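Local coordinates for SMI1/KNR4 family protein (PDB 2PAG), which is of unknown function but binds calcium ions and belongs to the SMI1/KNR4 family of the SUKH clan, at residues L81-P84 / R85-P89. Residues are numbered along the deposited sequence; the frame is centred on the assembly and turned at random.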
loop_
_atom_site.group_PDB
_atom_site.type_symbol
_atom_site.label_atom_id
_atom_site.label_comp_id
_atom_site.label_asym_id
_atom_site.label_seq_id
_atom_site.Cartn_x
_atom_site.Cartn_y
_atom_site.Cartn_z
ATOM N N LEU A 81 4.068 6.456 -15.281
ATOM C CA LEU A 81 4.926 7.569 -14.884
ATOM C C LEU A 81 6.401 7.174 -14.851
ATOM O O LEU A 81 7.277 8.042 -14.820
ATOM C CB LEU A 81 4.497 8.102 -13.511
ATOM C CG LEU A 81 5.184 9.375 -13.009
ATOM C CD1 LEU A 81 4.857 10.528 -13.947
ATOM C CD2 LEU A 81 4.722 9.700 -11.594
ATOM N N GLY A 82 6.680 5.872 -14.855
ATOM C CA GLY A 82 8.065 5.426 -14.837
ATOM C C GLY A 82 8.441 4.371 -13.807
ATOM O O GLY A 82 9.538 3.813 -13.856
ATOM N N VAL A 83 7.554 4.092 -12.863
ATOM C CA VAL A 83 7.858 3.084 -11.855
ATOM C C VAL A 83 8.000 1.723 -12.531
ATOM O O VAL A 83 7.137 1.317 -13.311
ATOM C CB VAL A 83 6.739 2.989 -10.797
ATOM C CG1 VAL A 83 7.033 1.851 -9.825
ATOM C CG2 VAL A 83 6.629 4.303 -10.046
ATOM N N PRO A 84 9.106 1.008 -12.262
ATOM C CA PRO A 84 9.312 -0.312 -12.865
ATOM C C PRO A 84 8.096 -1.214 -12.630
ATOM O O PRO A 84 7.574 -1.267 -11.518
ATOM C CB PRO A 84 10.557 -0.823 -12.143
ATOM C CG PRO A 84 11.330 0.436 -11.895
ATOM C CD PRO A 84 10.267 1.400 -11.438
ATOM N N ARG A 85 7.645 -1.911 -13.673
ATOM C CA ARG A 85 6.483 -2.802 -13.580
ATOM C C ARG A 85 6.611 -3.859 -12.485
ATOM O O ARG A 85 5.611 -4.317 -11.930
ATOM C CB ARG A 85 6.257 -3.502 -14.925
ATOM C CG ARG A 85 5.101 -4.509 -14.949
ATOM C CD ARG A 85 3.752 -3.822 -14.818
ATOM N NE ARG A 85 2.677 -4.588 -15.448
ATOM C CZ ARG A 85 2.039 -5.610 -14.886
ATOM N NH1 ARG A 85 2.356 -6.009 -13.664
ATOM N NH2 ARG A 85 1.077 -6.233 -15.554
ATOM N N GLU A 86 7.845 -4.250 -12.186
ATOM C CA GLU A 86 8.125 -5.262 -11.171
ATOM C C GLU A 86 7.862 -4.784 -9.740
ATOM O O GLU A 86 7.834 -5.589 -8.806
ATOM C CB GLU A 86 9.582 -5.714 -11.296
ATOM C CG GLU A 86 10.585 -4.604 -11.038
ATOM C CD GLU A 86 11.993 -4.975 -11.450
ATOM O OE1 GLU A 86 12.489 -6.033 -11.003
ATOM O OE2 GLU A 86 12.608 -4.204 -12.220
ATOM N N LEU A 87 7.677 -3.479 -9.575
ATOM C CA LEU A 87 7.419 -2.887 -8.263
ATOM C C LEU A 87 5.941 -2.547 -8.132
ATOM O O LEU A 87 5.358 -1.935 -9.032
ATOM C CB LEU A 87 8.249 -1.607 -8.091
ATOM C CG LEU A 87 9.771 -1.727 -8.210
ATOM C CD1 LEU A 87 10.414 -0.366 -7.918
ATOM C CD2 LEU A 87 10.281 -2.788 -7.231
ATOM N N ILE A 88 5.336 -2.939 -7.011
ATOM C CA ILE A 88 3.921 -2.652 -6.774
ATOM C C ILE A 88 3.777 -1.534 -5.751
ATOM O O ILE A 88 4.200 -1.674 -4.603
ATOM C CB ILE A 88 3.166 -3.879 -6.227
ATOM C CG1 ILE A 88 3.331 -5.067 -7.172
ATOM C CG2 ILE A 88 1.686 -3.538 -6.062
ATOM C CD1 ILE A 88 2.780 -6.367 -6.609
ATOM N N PRO A 89 3.159 -0.413 -6.144
ATOM C CA PRO A 89 2.999 0.691 -5.192
ATOM C C PRO A 89 2.210 0.330 -3.947
ATOM O O PRO A 89 1.216 -0.387 -4.018
ATOM C CB PRO A 89 2.275 1.756 -6.010
ATOM C CG PRO A 89 2.754 1.492 -7.396
ATOM C CD PRO A 89 2.717 -0.012 -7.492
#
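Pro84 and Leu87 are the two ends of a type I beta turn in the loop between helix 71-81 and strand 88-93, the outermost strand at one side of the antiparallel sheet of this SMI1/KNR4 fold. Leu87 N donates to Pro84 O at 2.9 Å with a fairly straight N-H (161°), coming from well above the carbonyl plane. Leu87 CB lies 3.5 Å from that same Pro84 O and 4.1 Å from Val83 CG1, where the two side chains cross at about a right angle. Next comes CG, turned anti to the carbonyl carbon (chi1 -58°), which brings it to 4.1 Å from Pro84 CB. From there the Leu87 and Pro84 side chains lie side by side, pointing the same way, and the CD1 methyl of Leu87 meets Pro84 CD at 3.9 Å. Beyond the turn, Cys99 and the calcium ligand Glu101 also touch Leu87, while Trp109 touches both Val83 and Pro84. On the exposed flank, Arg85 points away; its NH2 hydrogen-bonds Leu34 O, and it makes a cation-pi contact with Trp79, whose NE1 holds Leu87 O. Glu86 also reaches the proline ring, its CG 3.9 Å from Pro84 CB.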